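Local coordinates for cortical-lytic enzyme (Bacillus cereus, PDB 4S3J), which probably acts as an N-acetylglucosaminidase that degrades partially broken-down cortex peptidoglycan during spore germination, recognising its muramic acid delta-lactam residues, at residues I3-V8 / W418-E423; R388-K393 / L412-N417. All blocks are in the same frame, centred on the assembly; numbering follows the deposited sequence.

In the fold
Contact 1 (3-8 with 418-423) joins the first strand of the N-terminal LysM region to the last long helix of the glycosyl hydrolase family 18 TIM barrel, whereas contact 2 (388-393 with 412-417) ties the start of that same helix, 415-424, to helix 387-400 within the barrel's outer layer. Their centres lie about 8 Å apart, and contact 2 is nested inside the long chain loop that contact 1 closes. Strand 3-7 touches both helices: Ile5 CD1 lies 3.8 Å from Gln391 CB, and Thr7 OG1 is 3.6 Å from Arg388 NH1. Both contacts lie away from the proton donor, probably Glu220.

Contact 1 of 2, residues I3-V8 / W418-E423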
ATOM      1  N   ILE A   3      19.854   9.047   3.772  1.00 21.70           N
ATOM      2  CA  ILE A   3      18.660   9.602   3.110  1.00 18.18           C
ATOM      3  C   ILE A   3      17.655  10.232   4.056  1.00 15.85           C
ATOM      4  O   ILE A   3      17.362   9.711   5.131  1.00 15.08           O
ATOM      5  CB  ILE A   3      17.938   8.487   2.295  1.00 22.76           C
ATOM      6  CG1 ILE A   3      18.713   8.171   1.013  1.00 31.24           C
ATOM      7  CG2 ILE A   3      16.487   8.836   1.988  1.00 35.64           C
ATOM      8  CD1 ILE A   3      18.690   9.248  -0.026  1.00 41.56           C
ATOM      9  N   GLN A   4      17.082  11.339   3.601  1.00 13.85           N
ATOM     10  CA  GLN A   4      15.954  11.953   4.275  1.00 11.63           C
ATOM     11  C   GLN A   4      14.971  12.488   3.241  1.00 11.60           C
ATOM     12  O   GLN A   4      15.299  12.625   2.054  1.00 12.38           O
ATOM     13  CB  GLN A   4      16.404  13.051   5.218  1.00 12.54           C
ATOM     14  CG  GLN A   4      16.817  14.345   4.559  1.00 13.41           C
ATOM     15  CD  GLN A   4      16.934  15.438   5.576  1.00 17.23           C
ATOM     16  OE1 GLN A   4      18.005  15.637   6.178  1.00 14.51           O
ATOM     17  NE2 GLN A   4      15.834  16.124   5.826  1.00 13.89           N
ATOM     18  N   ILE A   5      13.780  12.806   3.724  1.00 12.75           N
ATOM     19  CA  ILE A   5      12.775  13.494   2.929  1.00 11.18           C
ATOM     20  C   ILE A   5      12.986  15.020   3.041  1.00 14.56           C
ATOM     21  O   ILE A   5      13.251  15.546   4.130  1.00 13.64           O
ATOM     22  CB  ILE A   5      11.370  13.123   3.415  1.00 12.11           C
ATOM     23  CG1 ILE A   5      11.132  11.627   3.230  1.00 15.83           C
ATOM     24  CG2 ILE A   5      10.315  13.923   2.651  1.00 19.05           C
ATOM     25  CD1 ILE A   5       9.924  11.103   4.001  1.00 17.47           C
ATOM     26  N   VAL A   6      12.927  15.719   1.910  1.00 12.99           N
ATOM     27  CA  VAL A   6      13.009  17.182   1.854  1.00 12.70           C
ATOM     28  C   VAL A   6      11.818  17.705   1.039  1.00 13.59           C
ATOM     29  O   VAL A   6      11.536  17.183  -0.046  1.00 16.81           O
ATOM     30  CB  VAL A   6      14.324  17.668   1.216  1.00 13.85           C
ATOM     31  CG1 VAL A   6      14.344  19.191   1.097  1.00 17.43           C
ATOM     32  CG2 VAL A   6      15.498  17.211   2.049  1.00 13.16           C
ATOM     33  N   THR A   7      11.142  18.733   1.544  1.00 12.59           N
ATOM     34  CA  THR A   7      10.056  19.370   0.801  1.00 12.40           C
ATOM     35  C   THR A   7      10.603  20.534  -0.014  1.00 12.51           C
ATOM     36  O   THR A   7      11.318  21.391   0.517  1.00 13.27           O
ATOM     37  CB  THR A   7       8.947  19.876   1.756  1.00 16.46           C
ATOM     38  OG1 THR A   7       8.365  18.771   2.442  1.00 21.28           O
ATOM     39  CG2 THR A   7       7.824  20.569   1.012  1.00 18.58           C
ATOM     40  N   VAL A   8      10.277  20.543  -1.306  1.00 11.44           N
ATOM     41  CA  VAL A   8      10.728  21.574  -2.232  1.00 11.09           C
ATOM     42  C   VAL A   8      10.147  22.943  -1.843  1.00 12.61           C
ATOM     43  O   VAL A   8       8.978  23.070  -1.477  1.00 12.16           O
ATOM     44  CB  VAL A   8      10.322  21.202  -3.676  1.00 10.79           C
ATOM     45  CG1 VAL A   8      10.582  22.343  -4.660  1.00 11.45           C
ATOM     46  CG2 VAL A   8      11.063  19.935  -4.127  1.00 11.23           C
ATOM     47  N   TRP A 418       9.265   2.837  -2.673  1.00 12.29           N
ATOM     48  CA  TRP A 418      10.023   1.598  -2.634  1.00 14.34           C
ATOM     49  C   TRP A 418      11.388   1.809  -1.974  1.00 14.80           C
ATOM     50  O   TRP A 418      11.816   0.992  -1.163  1.00 17.05           O
ATOM     51  CB  TRP A 418      10.135   1.034  -4.053  1.00 18.46           C
ATOM     52  CG  TRP A 418       8.755   0.819  -4.620  1.00 15.28           C
ATOM     53  CD1 TRP A 418       8.134   1.551  -5.581  1.00 13.47           C
ATOM     54  CD2 TRP A 418       7.806  -0.169  -4.193  1.00 13.98           C
ATOM     55  NE1 TRP A 418       6.857   1.064  -5.806  1.00 14.78           N
ATOM     56  CE2 TRP A 418       6.632   0.017  -4.955  1.00 15.47           C
ATOM     57  CE3 TRP A 418       7.840  -1.194  -3.251  1.00 16.47           C
ATOM     58  CZ2 TRP A 418       5.511  -0.797  -4.799  1.00 17.63           C
ATOM     59  CZ3 TRP A 418       6.724  -1.990  -3.100  1.00 18.58           C
ATOM     60  CH2 TRP A 418       5.587  -1.790  -3.870  1.00 15.78           C
ATOM     61  N   ARG A 419      12.024   2.940  -2.250  1.00 13.95           N
ATOM     62  CA  ARG A 419      13.283   3.256  -1.589  1.00 13.30           C
ATOM     63  C   ARG A 419      13.073   3.442  -0.086  1.00 15.73           C
ATOM     64  O   ARG A 419      13.870   2.967   0.711  1.00 17.32           O
ATOM     65  CB  ARG A 419      13.928   4.498  -2.199  1.00 14.76           C
ATOM     66  CG  ARG A 419      15.205   4.909  -1.464  1.00 22.92           C
ATOM     67  CD  ARG A 419      16.294   3.845  -1.597  1.00 27.77           C
ATOM     68  NE  ARG A 419      17.521   4.210  -0.889  1.00 29.29           N
ATOM     69  CZ  ARG A 419      18.503   4.943  -1.410  1.00 48.75           C
ATOM     70  NH1 ARG A 419      18.398   5.435  -2.642  1.00 32.21           N
ATOM     71  NH2 ARG A 419      19.581   5.215  -0.682  1.00 47.68           N
ATOM     72  N   LEU A 420      12.017   4.141   0.314  1.00 13.57           N
ATOM     73  CA  LEU A 420      11.775   4.349   1.733  1.00 16.46           C
ATOM     74  C   LEU A 420      11.428   3.039   2.438  1.00 15.07           C
ATOM     75  O   LEU A 420      11.748   2.857   3.605  1.00 15.49           O
ATOM     76  CB  LEU A 420      10.678   5.388   1.945  1.00 15.26           C
ATOM     77  CG  LEU A 420      11.101   6.829   1.648  1.00 17.71           C
ATOM     78  CD1 LEU A 420       9.867   7.707   1.650  1.00 27.97           C
ATOM     79  CD2 LEU A 420      12.140   7.312   2.632  1.00 25.65           C
ATOM     80  N   LEU A 421      10.770   2.117   1.732  1.00 12.04           N
ATOM     81  CA  LEU A 421      10.443   0.831   2.327  1.00 14.87           C
ATOM     82  C   LEU A 421      11.723   0.126   2.789  1.00 15.44           C
ATOM     83  O   LEU A 421      11.778  -0.381   3.924  1.00 16.74           O
ATOM     84  CB  LEU A 421       9.678  -0.047   1.324  1.00 15.68           C
ATOM     85  CG  LEU A 421       9.177  -1.388   1.875  1.00 21.06           C
ATOM     86  CD1 LEU A 421       8.049  -1.211   2.911  1.00 15.68           C
ATOM     87  CD2 LEU A 421       8.732  -2.267   0.736  1.00 18.23           C
ATOM     88  N   VAL A 422      12.728   0.073   1.914  1.00 17.83           N
ATOM     89  CA  VAL A 422      13.995  -0.601   2.252  1.00 22.11           C
ATOM     90  C   VAL A 422      14.864   0.209   3.219  1.00 22.40           C
ATOM     91  O   VAL A 422      15.683  -0.373   3.951  1.00 21.05           O
ATOM     92  CB  VAL A 422      14.848  -0.934   0.997  1.00 29.90           C
ATOM     93  CG1 VAL A 422      14.102  -1.862   0.089  1.00 57.79           C
ATOM     94  CG2 VAL A 422      15.250   0.290   0.248  1.00 28.34           C
ATOM     95  N   GLU A 423      14.696   1.530   3.257  1.00 18.49           N
ATOM     96  CA  GLU A 423      15.421   2.339   4.231  1.00 17.66           C
ATOM     97  C   GLU A 423      14.869   2.112   5.634  1.00 18.75           C
ATOM     98  O   GLU A 423      15.612   2.075   6.615  1.00 21.19           O
ATOM     99  CB  GLU A 423      15.321   3.823   3.884  1.00 20.95           C
ATOM    100  CG  GLU A 423      16.131   4.226   2.666  1.00 28.72           C
ATOM    101  CD  GLU A 423      17.640   4.138   2.881  1.00 27.55           C
ATOM    102  OE1 GLU A 423      18.129   4.484   3.985  1.00 28.80           O
ATOM    103  OE2 GLU A 423      18.333   3.713   1.942  1.00 28.96           O
TER
HETATM  104  O   HOH W   1      20.543   6.266   3.448  1.00 28.51           O
HETATM  105  O   HOH W   2      17.493   6.682   5.746  1.00 30.17           O
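This is an interface between domains: strand 3-7 of the first LysM module lies against helix 415-424 of the family 18 TIM barrel; the axes of the two short segments come within 10.4 Å, their N-to-C directions 135° apart. Ile3 packs against Arg419, its CG1 resting over one face of the guanidinium, 3.5 Å from NH2. That flat, delocalised group can take an aliphatic branch on its face while using its edge for bonding. At the edge, NE and NH2 grip a single carboxylate oxygen, Glu423 OE2, one helical turn on; the NE bond of this salt bridge is 3.0 Å long, and both nitrogens come from the same face of the carboxylate. The pairing helps to hold the guanidinium with one face turned to Ile3. A bend at chi2 (65°) brings the guanidinium beside Glu423.

The other carboxylate oxygen, Glu423 OE1, reaches the strand through water. One water accepts from Ile3 N and donates to OE1 at 3.0 Å; a second donates to both Ile3 O and OE1, so the two waters link Glu423 OE1 to both the N and the O of Ile3. Farther along the strand the contact is apolar: Ile5 CD1 meets Leu420 CD1 at 4.1 Å, two branched aliphatic side chains set nearly perpendicular. Strand 45-49, antiparallel partner of 3-7, adds Ile47 against Ile3, Arg419 and Leu420, while helix 387-400 packs Ala387 on Leu420.

Contact 2 of 2, residues R388-K393 / L412-N417; sequences RSIQSK and LPFPQN
A small, buried side-chain packing contact joins two consecutive helices on the outside of the TIM barrel, helix 387-400 and the entry to helix 415-424, with strand 404-408 between them in the chain. Ile390 carries the contact, directed at Phe414 and Asn417, and its CA lies 6.7 Å from that of Asn417. CG1 meets the ring, while CG2 and, more loosely, CD1 lie by the amide oxygen. CG1 approaches the far end of the Phe414 ring obliquely, 3.5 Å from CZ, as the two side chains run antiparallel alongside one another. CG2 instead lies against the amide oxygen of Asn417, 3.3 Å from OD1, and CD1 of the same isoleucine is 3.8 Å from that oxygen. Branching at CB lets one side chain touch both partners.

The phenylalanine is held from its own segment as well. CB of Asn417 sits over the centre of one ring face, 3.6 Å above the plane, and Gln416 OE1 lies in the ring plane at the edge. With CG anti to the backbone N (chi1 -174°), the ring extends from the loop toward Ile390. Asn417 N bonds Phe414 O at 3.1 Å, bringing the two residues close on their own segment. Leu324 of strand 318-330 packs on Phe414 and Asn417 too, placing the cluster against the barrel wall.

Between these segments the attraction is dispersive rather than directional: the methyls beside OD1 pack but give it no hydrogen bond, and the weak one this buried oxygen makes is with Tyr407 OH.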
ATOM      1  N   ARG A 388       6.138  11.860   2.252  1.00 12.54           N
ATOM      2  CA  ARG A 388       5.783  12.278   3.603  1.00 13.66           C
ATOM      3  C   ARG A 388       4.718  11.367   4.202  1.00 16.66           C
ATOM      4  O   ARG A 388       4.860  10.907   5.348  1.00 14.59           O
ATOM      5  CB  ARG A 388       5.285  13.728   3.617  1.00 13.04           C
ATOM      6  CG  ARG A 388       6.386  14.736   3.256  1.00 12.45           C
ATOM      7  CD  ARG A 388       5.843  16.128   3.021  1.00 12.49           C
ATOM      8  NE  ARG A 388       4.996  16.208   1.827  1.00 11.82           N
ATOM      9  CZ  ARG A 388       4.547  17.346   1.302  1.00 12.90           C
ATOM     10  NH1 ARG A 388       4.869  18.506   1.860  1.00 16.09           N
ATOM     11  NH2 ARG A 388       3.781  17.322   0.215  1.00 12.78           N
ATOM     12  N   SER A 389       3.632  11.138   3.455  1.00 12.32           N
ATOM     13  CA  SER A 389       2.508  10.392   4.020  1.00 13.46           C
ATOM     14  C   SER A 389       2.863   8.908   4.104  1.00 14.07           C
ATOM     15  O   SER A 389       2.483   8.242   5.066  1.00 15.57           O
ATOM     16  CB  SER A 389       1.156  10.652   3.250  1.00 17.25           C
ATOM     17  OG  SER A 389       1.014  10.380   1.817  1.00  9.87           O
ATOM     18  N   ILE A 390       3.640   8.385   3.169  1.00 12.08           N
ATOM     19  CA  ILE A 390       4.077   6.985   3.290  1.00 13.13           C
ATOM     20  C   ILE A 390       4.995   6.811   4.515  1.00 13.72           C
ATOM     21  O   ILE A 390       4.887   5.825   5.249  1.00 15.26           O
ATOM     22  CB  ILE A 390       4.790   6.490   2.010  1.00 16.45           C
ATOM     23  CG1 ILE A 390       3.763   6.334   0.879  1.00 18.80           C
ATOM     24  CG2 ILE A 390       5.482   5.155   2.230  1.00 25.22           C
ATOM     25  CD1 ILE A 390       2.740   5.183   1.104  1.00 20.77           C
ATOM     26  N   GLN A 391       5.876   7.772   4.782  1.00 12.22           N
ATOM     27  CA  GLN A 391       6.679   7.694   6.006  1.00 11.62           C
ATOM     28  C   GLN A 391       5.794   7.709   7.257  1.00 12.51           C
ATOM     29  O   GLN A 391       6.048   6.951   8.202  1.00 14.64           O
ATOM     30  CB  GLN A 391       7.713   8.823   6.050  1.00 12.51           C
ATOM     31  CG  GLN A 391       8.699   8.724   7.219  1.00 12.22           C
ATOM     32  CD  GLN A 391       9.530   7.456   7.193  1.00 15.96           C
ATOM     33  OE1 GLN A 391      10.348   7.249   6.294  1.00 15.51           O
ATOM     34  NE2 GLN A 391       9.302   6.575   8.169  1.00 15.39           N
ATOM     35  N   SER A 392       4.738   8.517   7.268  1.00 13.99           N
ATOM     36  CA  SER A 392       3.795   8.497   8.384  1.00 16.47           C
ATOM     37  C   SER A 392       3.146   7.137   8.547  1.00 15.57           C
ATOM     38  O   SER A 392       2.955   6.675   9.672  1.00 14.78           O
ATOM     39  CB  SER A 392       2.724   9.552   8.207  1.00 14.90           C
ATOM     40  OG  SER A 392       3.335  10.842   8.237  1.00 16.45           O
ATOM     41  N   LYS A 393       2.805   6.503   7.438  1.00 13.50           N
ATOM     42  CA  LYS A 393       2.209   5.171   7.479  1.00 11.86           C
ATOM     43  C   LYS A 393       3.192   4.112   7.972  1.00 15.93           C
ATOM     44  O   LYS A 393       2.820   3.250   8.778  1.00 16.62           O
ATOM     45  CB  LYS A 393       1.682   4.801   6.099  1.00 14.65           C
ATOM     46  CG  LYS A 393       0.420   5.563   5.689  1.00 15.47           C
ATOM     47  CD  LYS A 393      -0.780   5.091   6.489  1.00 14.49           C
ATOM     48  CE  LYS A 393      -2.062   5.870   6.176  1.00 15.74           C
ATOM     49  NZ  LYS A 393      -2.529   5.741   4.769  1.00 17.09           N
ATOM     50  N   LEU A 412       1.713   2.207 -10.966  1.00 14.73           N
ATOM     51  CA  LEU A 412       1.502   3.583 -10.511  1.00 12.92           C
ATOM     52  C   LEU A 412       2.815   4.147  -9.964  1.00 11.98           C
ATOM     53  O   LEU A 412       3.108   3.995  -8.765  1.00 13.74           O
ATOM     54  CB  LEU A 412       0.421   3.595  -9.433  1.00 12.31           C
ATOM     55  CG  LEU A 412      -0.991   3.248  -9.930  1.00 15.64           C
ATOM     56  CD1 LEU A 412      -1.837   2.680  -8.802  1.00 18.47           C
ATOM     57  CD2 LEU A 412      -1.651   4.509 -10.493  1.00 16.62           C
ATOM     58  N   PRO A 413       3.651   4.719 -10.842  1.00 12.47           N
ATOM     59  CA  PRO A 413       5.006   5.148 -10.472  1.00 13.68           C
ATOM     60  C   PRO A 413       5.044   6.007  -9.204  1.00 13.44           C
ATOM     61  O   PRO A 413       4.275   6.971  -9.059  1.00 12.42           O
ATOM     62  CB  PRO A 413       5.469   5.951 -11.679  1.00 15.71           C
ATOM     63  CG  PRO A 413       4.718   5.359 -12.839  1.00 17.66           C
ATOM     64  CD  PRO A 413       3.394   4.887 -12.278  1.00 12.85           C
ATOM     65  N   PHE A 414       5.979   5.647  -8.320  1.00 13.17           N
ATOM     66  CA  PHE A 414       6.140   6.249  -7.005  1.00 10.58           C
ATOM     67  C   PHE A 414       7.467   5.725  -6.440  1.00 12.96           C
ATOM     68  O   PHE A 414       7.505   4.922  -5.499  1.00 13.37           O
ATOM     69  CB  PHE A 414       4.928   5.900  -6.127  1.00 12.54           C
ATOM     70  CG  PHE A 414       4.888   6.571  -4.773  1.00 13.10           C
ATOM     71  CD1 PHE A 414       5.870   7.458  -4.339  1.00 15.12           C
ATOM     72  CD2 PHE A 414       3.830   6.294  -3.923  1.00 13.38           C
ATOM     73  CE1 PHE A 414       5.781   8.035  -3.058  1.00 11.35           C
ATOM     74  CE2 PHE A 414       3.737   6.860  -2.665  1.00 12.45           C
ATOM     75  CZ  PHE A 414       4.708   7.734  -2.228  1.00 10.69           C
ATOM     76  N   PRO A 415       8.583   6.173  -7.028  1.00 12.72           N
ATOM     77  CA  PRO A 415       9.874   5.546  -6.697  1.00 14.81           C
ATOM     78  C   PRO A 415      10.252   5.703  -5.229  1.00 13.80           C
ATOM     79  O   PRO A 415      10.890   4.834  -4.649  1.00 16.25           O
ATOM     80  CB  PRO A 415      10.893   6.290  -7.575  1.00 17.39           C
ATOM     81  CG  PRO A 415      10.129   7.232  -8.417  1.00 20.28           C
ATOM     82  CD  PRO A 415       8.694   7.276  -8.003  1.00 16.92           C
ATOM     83  N   GLN A 416       9.852   6.816  -4.630  1.00 13.50           N
ATOM     84  CA  GLN A 416      10.235   7.084  -3.257  1.00 14.33           C
ATOM     85  C   GLN A 416       9.621   6.070  -2.299  1.00 13.16           C
ATOM     86  O   GLN A 416      10.189   5.779  -1.259  1.00 14.04           O
ATOM     87  CB  GLN A 416       9.827   8.488  -2.842  1.00 12.93           C
ATOM     88  CG  GLN A 416      10.440   9.572  -3.682  1.00 11.01           C
ATOM     89  CD  GLN A 416       9.588  10.003  -4.843  1.00 15.92           C
ATOM     90  OE1 GLN A 416       8.652   9.309  -5.257  1.00 14.40           O
ATOM     91  NE2 GLN A 416       9.918  11.159  -5.401  1.00 12.70           N
ATOM     92  N   ASN A 417       8.437   5.550  -2.624  1.00 13.05           N
ATOM     93  CA  ASN A 417       7.828   4.560  -1.750  1.00 13.20           C
ATOM     94  C   ASN A 417       8.724   3.336  -1.568  1.00 12.85           C
ATOM     95  O   ASN A 417       8.925   2.845  -0.442  1.00 14.15           O
ATOM     96  CB  ASN A 417       6.460   4.143  -2.302  1.00 11.83           C
ATOM     97  CG  ASN A 417       5.894   2.956  -1.570  1.00 11.76           C
ATOM     98  OD1 ASN A 417       5.523   3.073  -0.394  1.00 14.79           O
ATOM     99  ND2 ASN A 417       5.859   1.800  -2.229  1.00 13.78           N
TER